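Local structure of polyketide synthase/nonribosomal peptide synthetase hybrid RzxB (Pseudomonas fluorescens, 5IL6) at residues S246-R252 with D264-D270; G171-L175 with D208-G213; F89-N95 with A117-A121. The protein is a modular synthase of rhizoxin biosynthesis whose dehydratase domain, the part crystallised here, probably removes water from beta-hydroxyacyl intermediates to leave a double bond. All blocks are in the same frame, centred on the assembly; numbering follows the deposited sequence.

Contact 1: S246-R252 with D264-D270; sequences SLQVQIR and DLALFDD
Q248 to R252 pair with D264 to F268 in an antiparallel beta hairpin of a hot-dog dehydratase fold. Q248, Q250 and R252 form hydrogen-bonded pairs with F268, A266 and D264, each with two backbone bonds. V249 with L267 and I251 with L265 are the non-hydrogen-bonded pairs. These four side chains project from one face of the sheet, where helix 204-212 packs. V249 splits its two methyls between neighbours. Its CG1, anti to the backbone N (chi1 -177°), meets L265 CD2 at 4.1 Å, and its CG2 meets L267 CG at 4.2 Å. The same L265 CD2 touches I251 CG1 at 4.0 Å; I251 and L265 run alongside each other in the same direction.

The other face carries Q248, Q250, A266 and F268. The F268 ring presents an edge to the partner strand: CE1 lies 3.9 Å from Q250 CB. The amide of Q250 is turned 35° from the ring plane. It is held by D143, whose backbone N binds OE1, and by Q184, whose OE1 accepts from NE2. Q248 leaves with CG beside its own backbone N (chi1 -65°) and runs extended from there. This carries NE2 to D269 O at 3.3 Å, a fairly straight bond in the amide plane of Q248 but tilted from the carbonyl plane of D269. At the turn out of the strand a water bridges the two segments, donating to S246 O at 2.7 Å and accepting from D270 N at 2.6 Å.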
loop_
_atom_site.group_PDB
_atom_site.type_symbol
_atom_site.label_atom_id
_atom_site.label_comp_id
_atom_site.label_asym_id
_atom_site.label_seq_id
_atom_site.Cartn_x
_atom_site.Cartn_y
_atom_site.Cartn_z
ATOM N N SER A 246 -10.963 -5.459 9.985
ATOM C CA SER A 246 -10.723 -6.852 9.631
ATOM C C SER A 246 -11.130 -7.062 8.181
ATOM O O SER A 246 -12.182 -6.580 7.753
ATOM C CB SER A 246 -11.506 -7.803 10.546
ATOM O OG SER A 246 -11.299 -9.156 10.176
ATOM N N LEU A 247 -10.297 -7.777 7.427
ATOM C CA LEU A 247 -10.482 -7.881 5.987
ATOM C C LEU A 247 -10.147 -9.280 5.495
ATOM O O LEU A 247 -9.344 -9.997 6.097
ATOM C CB LEU A 247 -9.601 -6.872 5.240
ATOM C CG LEU A 247 -9.918 -5.394 5.455
ATOM C CD1 LEU A 247 -8.817 -4.527 4.870
ATOM C CD2 LEU A 247 -11.255 -5.041 4.839
ATOM N N GLN A 248 -10.775 -9.647 4.381
ATOM C CA GLN A 248 -10.374 -10.786 3.570
ATOM C C GLN A 248 -9.692 -10.265 2.314
ATOM O O GLN A 248 -10.122 -9.259 1.741
ATOM C CB GLN A 248 -11.573 -11.650 3.165
ATOM C CG GLN A 248 -12.296 -12.334 4.301
ATOM C CD GLN A 248 -13.464 -13.159 3.804
ATOM O OE1 GLN A 248 -13.329 -14.357 3.560
ATOM N NE2 GLN A 248 -14.617 -12.519 3.638
ATOM N N VAL A 249 -8.635 -10.948 1.885
ATOM C CA VAL A 249 -7.868 -10.535 0.717
ATOM C C VAL A 249 -7.755 -11.723 -0.227
ATOM O O VAL A 249 -7.152 -12.743 0.125
ATOM C CB VAL A 249 -6.472 -10.013 1.096
ATOM C CG1 VAL A 249 -5.739 -9.521 -0.140
ATOM C CG2 VAL A 249 -6.583 -8.902 2.134
ATOM N N GLN A 250 -8.328 -11.586 -1.419
ATOM C CA GLN A 250 -8.165 -12.575 -2.475
ATOM C C GLN A 250 -7.008 -12.151 -3.367
ATOM O O GLN A 250 -6.968 -11.009 -3.839
ATOM C CB GLN A 250 -9.442 -12.715 -3.302
ATOM C CG GLN A 250 -9.387 -13.872 -4.283
ATOM C CD GLN A 250 -10.628 -13.986 -5.137
ATOM O OE1 GLN A 250 -11.589 -13.236 -4.969
ATOM N NE2 GLN A 250 -10.609 -14.928 -6.072
ATOM N N ILE A 251 -6.077 -13.070 -3.604
ATOM C CA ILE A 251 -4.844 -12.781 -4.327
ATOM C C ILE A 251 -4.743 -13.748 -5.496
ATOM O O ILE A 251 -4.953 -14.955 -5.329
ATOM C CB ILE A 251 -3.611 -12.900 -3.413
ATOM C CG1 ILE A 251 -3.748 -11.965 -2.207
ATOM C CG2 ILE A 251 -2.337 -12.583 -4.193
ATOM C CD1 ILE A 251 -2.697 -12.175 -1.140
ATOM N N ARG A 252 -4.422 -13.217 -6.677
ATOM C CA ARG A 252 -4.252 -14.022 -7.882
ATOM C C ARG A 252 -2.925 -13.665 -8.530
ATOM O O ARG A 252 -2.673 -12.494 -8.827
ATOM C CB ARG A 252 -5.401 -13.802 -8.871
ATOM C CG ARG A 252 -5.161 -14.408 -10.254
ATOM C CD ARG A 252 -4.817 -15.889 -10.166
ATOM N NE ARG A 252 -4.797 -16.543 -11.471
ATOM C CZ ARG A 252 -5.889 -16.891 -12.145
ATOM N NH1 ARG A 252 -7.094 -16.637 -11.648
ATOM N NH2 ARG A 252 -5.778 -17.492 -13.321
ATOM N N ASP A 264 -2.821 -9.599 -8.792
ATOM C CA ASP A 264 -4.026 -8.813 -8.576
ATOM C C ASP A 264 -4.594 -9.156 -7.205
ATOM O O ASP A 264 -4.598 -10.324 -6.798
ATOM C CB ASP A 264 -5.078 -9.074 -9.658
ATOM C CG ASP A 264 -4.544 -8.855 -11.060
ATOM O OD1 ASP A 264 -4.038 -7.748 -11.341
ATOM O OD2 ASP A 264 -4.644 -9.785 -11.889
ATOM N N LEU A 265 -5.070 -8.137 -6.492
ATOM C CA LEU A 265 -5.610 -8.316 -5.155
ATOM C C LEU A 265 -6.961 -7.625 -5.055
ATOM O O LEU A 265 -7.220 -6.627 -5.734
ATOM C CB LEU A 265 -4.673 -7.751 -4.068
ATOM C CG LEU A 265 -3.285 -8.378 -3.916
ATOM C CD1 LEU A 265 -2.315 -7.855 -4.970
ATOM C CD2 LEU A 265 -2.741 -8.128 -2.515
ATOM N N ALA A 266 -7.819 -8.169 -4.199
ATOM C CA ALA A 266 -9.100 -7.553 -3.890
ATOM C C ALA A 266 -9.339 -7.691 -2.396
ATOM O O ALA A 266 -9.156 -8.775 -1.834
ATOM C CB ALA A 266 -10.243 -8.199 -4.681
ATOM N N LEU A 267 -9.743 -6.595 -1.763
ATOM C CA LEU A 267 -9.957 -6.551 -0.325
ATOM C C LEU A 267 -11.451 -6.548 -0.051
ATOM O O LEU A 267 -12.191 -5.742 -0.629
ATOM C CB LEU A 267 -9.297 -5.313 0.288
ATOM C CG LEU A 267 -7.764 -5.325 0.354
ATOM C CD1 LEU A 267 -7.129 -5.296 -1.032
ATOM C CD2 LEU A 267 -7.254 -4.163 1.190
ATOM N N PHE A 268 -11.890 -7.445 0.829
ATOM C CA PHE A 268 -13.298 -7.590 1.155
ATOM C C PHE A 268 -13.479 -7.511 2.661
ATOM O O PHE A 268 -12.590 -7.887 3.430
ATOM C CB PHE A 268 -13.866 -8.930 0.650
ATOM C CG PHE A 268 -13.611 -9.194 -0.808
ATOM C CD1 PHE A 268 -12.415 -9.755 -1.223
ATOM C CD2 PHE A 268 -14.572 -8.894 -1.760
ATOM C CE1 PHE A 268 -12.177 -10.005 -2.562
ATOM C CE2 PHE A 268 -14.340 -9.143 -3.100
ATOM C CZ PHE A 268 -13.141 -9.699 -3.500
ATOM N N ASP A 269 -14.646 -7.033 3.080
ATOM C CA ASP A 269 -14.989 -7.077 4.490
ATOM C C ASP A 269 -15.376 -8.503 4.879
ATOM O O ASP A 269 -15.468 -9.403 4.039
ATOM C CB ASP A 269 -16.114 -6.087 4.803
ATOM C CG ASP A 269 -17.432 -6.453 4.140
ATOM O OD1 ASP A 269 -17.529 -7.530 3.515
ATOM O OD2 ASP A 269 -18.381 -5.647 4.241
ATOM N N ASP A 270 -15.600 -8.713 6.178
ATOM C CA ASP A 270 -15.917 -10.053 6.654
ATOM C C ASP A 270 -17.206 -10.590 6.045
ATOM O O ASP A 270 -17.453 -11.798 6.114
ATOM C CB ASP A 270 -16.030 -10.058 8.179
ATOM C CG ASP A 270 -14.677 -9.999 8.868
ATOM O OD1 ASP A 270 -13.643 -10.100 8.175
ATOM O OD2 ASP A 270 -14.648 -9.861 10.109
HETATM O O HOH W 1 -14.800 -7.070 8.023
#

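Contact 2: G171-L175 with D208-G213; sequences GHRRL and DAAMQG
The H172 ring meets D208 at its edge, not over a face. Its ND1 gives a weak but straight hydrogen bond to D208 OD2, at 3.3 Å. Ring and carboxylate planes stand 55° apart, and the two side chains lie nearly perpendicular. The Q212 amide is the second flat group. NE2 donates to H172 O at 2.7 Å, almost straight (173°) and within the amide plane. It also donates to D208 OD2 at 2.8 Å, less straight and from above the carboxylate plane. OD2 thus receives two N-H groups, the one from H172 only weakly. Y158 OH bonds Q212 OE1 and so helps to fix which way the amide faces. An extended chain beyond CG lets Q212 span the gap from the helix to the loop.

Van der Waals contacts complete the joint. L175 CD2 packs against the helix backbone, 3.5 Å from A209 O, and L175 CD1 touches Q212 CB. R174 CB meets A209 CB at 3.7 Å, while the R174 guanidinium turns away to A190 O. D208 and Q212 fit the Asp-x-x-x-Gln/His motif of polyketide synthase dehydratases, whose aspartate is probably catalytic in relatives. H172 and Q212 are therefore likely to position D208 in the active site.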
loop_
_atom_site.group_PDB
_atom_site.type_symbol
_atom_site.label_atom_id
_atom_site.label_comp_id
_atom_site.label_asym_id
_atom_site.label_seq_id
_atom_site.Cartn_x
_atom_site.Cartn_y
_atom_site.Cartn_z
ATOM N N GLY A 171 2.601 -4.418 14.807
ATOM C CA GLY A 171 1.563 -3.637 14.156
ATOM C C GLY A 171 1.473 -3.851 12.660
ATOM O O GLY A 171 0.442 -3.519 12.061
ATOM N N HIS A 172 2.525 -4.390 12.039
ATOM C CA HIS A 172 2.503 -4.703 10.613
ATOM C C HIS A 172 2.628 -6.200 10.346
ATOM O O HIS A 172 2.810 -6.596 9.188
ATOM C CB HIS A 172 3.613 -3.935 9.885
ATOM C CG HIS A 172 3.248 -2.517 9.571
ATOM N ND1 HIS A 172 3.098 -2.058 8.281
ATOM C CD2 HIS A 172 2.999 -1.458 10.378
ATOM C CE1 HIS A 172 2.771 -0.778 8.306
ATOM N NE2 HIS A 172 2.706 -0.389 9.567
ATOM N N ARG A 173 2.548 -7.035 11.375
ATOM C CA ARG A 173 2.464 -8.487 11.199
ATOM C C ARG A 173 1.011 -8.940 11.304
ATOM O O ARG A 173 0.625 -9.689 12.199
ATOM C CB ARG A 173 3.334 -9.206 12.224
ATOM C CG ARG A 173 4.820 -9.124 11.965
ATOM C CD ARG A 173 5.595 -9.749 13.110
ATOM N NE ARG A 173 5.318 -11.179 13.232
ATOM C CZ ARG A 173 6.078 -12.154 12.741
ATOM N NH1 ARG A 173 7.195 -11.884 12.078
ATOM N NH2 ARG A 173 5.714 -13.418 12.921
ATOM N N ARG A 174 0.202 -8.471 10.358
ATOM C CA ARG A 174 -1.245 -8.592 10.447
ATOM C C ARG A 174 -1.798 -9.752 9.631
ATOM O O ARG A 174 -3.019 -9.888 9.525
ATOM C CB ARG A 174 -1.898 -7.284 10.007
ATOM C CG ARG A 174 -1.362 -6.061 10.737
ATOM C CD ARG A 174 -1.861 -5.961 12.160
ATOM N NE ARG A 174 -1.150 -6.834 13.097
ATOM C CZ ARG A 174 -1.733 -7.665 13.960
ATOM N NH1 ARG A 174 -3.058 -7.766 14.034
ATOM N NH2 ARG A 174 -0.984 -8.393 14.778
ATOM N N LEU A 175 -0.939 -10.581 9.041
ATOM C CA LEU A 175 -1.405 -11.800 8.388
ATOM C C LEU A 175 -1.847 -12.788 9.459
ATOM O O LEU A 175 -1.025 -13.282 10.237
ATOM C CB LEU A 175 -0.301 -12.402 7.521
ATOM C CG LEU A 175 -0.047 -11.792 6.139
ATOM C CD1 LEU A 175 1.048 -12.569 5.423
ATOM C CD2 LEU A 175 -1.308 -11.738 5.280
ATOM N N ASP A 208 -0.694 -2.896 3.674
ATOM C CA ASP A 208 0.598 -3.571 3.639
ATOM C C ASP A 208 0.438 -5.069 3.865
ATOM O O ASP A 208 1.046 -5.878 3.155
ATOM C CB ASP A 208 1.534 -2.952 4.682
ATOM C CG ASP A 208 2.919 -3.575 4.673
ATOM O OD1 ASP A 208 3.602 -3.490 3.633
ATOM O OD2 ASP A 208 3.332 -4.124 5.716
ATOM N N ALA A 209 -0.400 -5.458 4.831
ATOM C CA ALA A 209 -0.632 -6.877 5.088
ATOM C C ALA A 209 -1.255 -7.560 3.878
ATOM O O ALA A 209 -0.932 -8.715 3.574
ATOM C CB ALA A 209 -1.528 -7.048 6.313
ATOM N N ALA A 210 -2.161 -6.870 3.183
ATOM C CA ALA A 210 -2.706 -7.419 1.946
ATOM C C ALA A 210 -1.591 -7.739 0.960
ATOM O O ALA A 210 -1.600 -8.798 0.319
ATOM C CB ALA A 210 -3.707 -6.439 1.331
ATOM N N MET A 211 -0.610 -6.842 0.838
ATOM C CA MET A 211 0.514 -7.081 -0.061
ATOM C C MET A 211 1.405 -8.205 0.452
ATOM O O MET A 211 1.934 -8.993 -0.340
ATOM C CB MET A 211 1.325 -5.798 -0.233
ATOM C CG MET A 211 0.571 -4.678 -0.919
ATOM S SD MET A 211 1.629 -3.257 -1.248
ATOM C CE MET A 211 0.406 -1.992 -1.559
ATOM N N GLN A 212 1.598 -8.285 1.771
ATOM C CA GLN A 212 2.379 -9.381 2.334
ATOM C C GLN A 212 1.824 -10.732 1.911
ATOM O O GLN A 212 2.578 -11.704 1.784
ATOM C CB GLN A 212 2.399 -9.290 3.860
ATOM C CG GLN A 212 3.075 -8.054 4.424
ATOM C CD GLN A 212 2.869 -7.933 5.920
ATOM O OE1 GLN A 212 2.380 -8.862 6.561
ATOM N NE2 GLN A 212 3.219 -6.781 6.482
ATOM N N GLY A 213 0.511 -10.813 1.688
ATOM C CA GLY A 213 -0.128 -12.081 1.390
ATOM C C GLY A 213 0.361 -12.745 0.121
ATOM O O GLY A 213 0.200 -13.960 -0.030
#

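Contact 3: F89-N95 with A117-A121; sequences FSVDAAN and AYDQA
A94 and Q120 bring their CA atoms to 4.6 Å where the turn of residues 93-95, helical in its backbone angles, passes the end of strand 110-118. The side chain of N95 holds much of this turn together. With CG between the backbone N and the carbonyl carbon (chi1 58°), the amide turns back to reach S90 O and D92 N. ND2 donates to S90 O at 2.8 Å, in the carbonyl plane and close to the amide plane. OD1 accepts from D92 N at 3.0 Å and also from G97 N. D92 OD1 accepts from N95 N at 2.9 Å, so D92 and N95 exchange bonds.

Towards the strand, N95 CB lies 3.2 Å from Y118 O. A water then joins them, accepting from N95 ND2 at 3.0 Å and donating to Y118 O at 2.7 Å. Replacing N95 by an alanine is likely to leave S90 O, D92 N and G97 N without these mates, and to remove the water-bridged link to Y118 O. Deeper in, F89 puts the edge of its ring at A117, with CE1 3.8 Å from CB. H127 meets F89 edge-to-face. The A94 methyl faces the Q120 amide, a contact that is doubtful because Q120 is poorly ordered.

The D92 to N95 bond is an Asx motif, reinforced by the return bond from D92 N to N95 OD1. It shapes the connection into strand 98-105 of the first hot-dog region.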
loop_
_atom_site.group_PDB
_atom_site.type_symbol
_atom_site.label_atom_id
_atom_site.label_comp_id
_atom_site.label_asym_id
_atom_site.label_seq_id
_atom_site.Cartn_x
_atom_site.Cartn_y
_atom_site.Cartn_z
ATOM N N PHE A 89 11.791 5.561 1.321
ATOM C CA PHE A 89 11.906 6.753 2.147
ATOM C C PHE A 89 12.246 6.353 3.576
ATOM O O PHE A 89 11.545 5.536 4.184
ATOM C CB PHE A 89 10.619 7.577 2.134
ATOM C CG PHE A 89 10.648 8.733 3.093
ATOM C CD1 PHE A 89 11.292 9.912 2.756
ATOM C CD2 PHE A 89 10.053 8.633 4.341
ATOM C CE1 PHE A 89 11.331 10.976 3.641
ATOM C CE2 PHE A 89 10.089 9.692 5.230
ATOM C CZ PHE A 89 10.727 10.865 4.880
ATOM N N SER A 90 13.324 6.927 4.100
ATOM C CA SER A 90 13.681 6.807 5.503
ATOM C C SER A 90 13.920 8.196 6.070
ATOM O O SER A 90 14.300 9.124 5.349
ATOM C CB SER A 90 14.933 5.937 5.706
ATOM O OG SER A 90 14.685 4.588 5.348
ATOM N N VAL A 91 13.677 8.333 7.367
ATOM C CA VAL A 91 13.896 9.594 8.063
ATOM C C VAL A 91 15.377 9.739 8.381
ATOM O O VAL A 91 15.989 8.840 8.970
ATOM C CB VAL A 91 13.048 9.660 9.342
ATOM C CG1 VAL A 91 13.361 10.928 10.137
ATOM C CG2 VAL A 91 11.562 9.590 8.999
ATOM N N ASP A 92 15.960 10.869 7.988
ATOM C CA ASP A 92 17.334 11.178 8.355
ATOM C C ASP A 92 17.464 12.678 8.575
ATOM O O ASP A 92 16.538 13.451 8.317
ATOM C CB ASP A 92 18.328 10.682 7.295
ATOM C CG ASP A 92 18.079 11.279 5.922
ATOM O OD1 ASP A 92 17.740 12.478 5.836
ATOM O OD2 ASP A 92 18.242 10.548 4.920
ATOM N N ALA A 93 18.642 13.082 9.058
ATOM C CA ALA A 93 18.894 14.494 9.323
ATOM C C ALA A 93 18.756 15.338 8.062
ATOM O O ALA A 93 18.402 16.518 8.140
ATOM C CB ALA A 93 20.286 14.670 9.930
ATOM N N ALA A 94 19.041 14.759 6.896
ATOM C CA ALA A 94 18.999 15.523 5.652
ATOM C C ALA A 94 17.588 15.987 5.320
ATOM O O ALA A 94 17.364 17.166 5.020
ATOM C CB ALA A 94 19.540 14.670 4.517
ATOM N N ASN A 95 16.623 15.075 5.367
ATOM C CA ASN A 95 15.253 15.415 5.023
ATOM C C ASN A 95 14.437 15.854 6.226
ATOM O O ASN A 95 13.315 16.334 6.044
ATOM C CB ASN A 95 14.564 14.226 4.334
ATOM C CG ASN A 95 14.560 12.963 5.181
ATOM O OD1 ASN A 95 14.488 13.015 6.411
ATOM N ND2 ASN A 95 14.622 11.815 4.517
ATOM N N ALA A 117 11.240 13.999 -1.420
ATOM C CA ALA A 117 11.939 14.493 -0.242
ATOM C C ALA A 117 13.332 14.922 -0.673
ATOM O O ALA A 117 13.790 14.586 -1.768
ATOM C CB ALA A 117 12.023 13.428 0.858
ATOM N N TYR A 118 14.002 15.687 0.185
ATOM C CA TYR A 118 15.313 16.227 -0.145
ATOM C C TYR A 118 16.410 15.428 0.554
ATOM O O TYR A 118 16.252 15.012 1.704
ATOM C CB TYR A 118 15.394 17.698 0.260
ATOM C CG TYR A 118 14.547 18.581 -0.624
ATOM C CD1 TYR A 118 15.006 19.007 -1.862
ATOM C CD2 TYR A 118 13.275 18.967 -0.229
ATOM C CE1 TYR A 118 14.225 19.804 -2.676
ATOM C CE2 TYR A 118 12.488 19.763 -1.032
ATOM C CZ TYR A 118 12.966 20.179 -2.255
ATOM O OH TYR A 118 12.183 20.973 -3.058
ATOM N N ASP A 119 17.521 15.215 -0.152
ATOM C CA ASP A 119 18.645 14.455 0.374
ATOM C C ASP A 119 19.666 15.404 1.008
ATOM O O ASP A 119 19.484 16.623 1.037
ATOM C CB ASP A 119 19.260 13.582 -0.721
ATOM C CG ASP A 119 20.071 14.375 -1.725
ATOM O OD1 ASP A 119 19.916 15.611 -1.787
ATOM O OD2 ASP A 119 20.863 13.751 -2.462
ATOM N N GLN A 120 20.762 14.834 1.521
ATOM C CA GLN A 120 21.844 15.653 2.068
ATOM C C GLN A 120 22.358 16.678 1.064
ATOM O O GLN A 120 22.787 17.768 1.459
ATOM C CB GLN A 120 23.012 14.770 2.529
ATOM C CG GLN A 120 22.855 14.138 3.910
ATOM C CD GLN A 120 22.083 12.827 3.891
ATOM O OE1 GLN A 120 21.539 12.425 2.860
ATOM N NE2 GLN A 120 21.996 12.178 5.047
ATOM N N ALA A 121 22.327 16.356 -0.226
ATOM C CA ALA A 121 22.856 17.244 -1.255
ATOM C C ALA A 121 21.930 18.399 -1.613
ATOM O O ALA A 121 22.264 19.168 -2.520
ATOM C CB ALA A 121 23.149 16.444 -2.522
HETATM O O HOH W 2 12.555 16.436 2.680
HETATM O O HOH W 3 16.119 12.355 1.959
#

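In the fold
From the N terminus, contact 3 comes first. It closes the path from the loop at 89-95 through strands 98-105 and 110-118. Contact 2 follows, joining the loop before strand 175-181 to helix 204-212 and enclosing strands 175-181 and 184-190. Contact 1 is last, a local hairpin of strands 246-254 and 261-268. The three are in series; none nests or crosses. Contacts 1 and 2 touch: V249 CG2 packs on A210 CB at 3.9 Å, so the helix rests on the hairpin. Contact 3 stands apart, its centre about 27 Å from that of contact 2, consistent with a fold of two hot-dog halves.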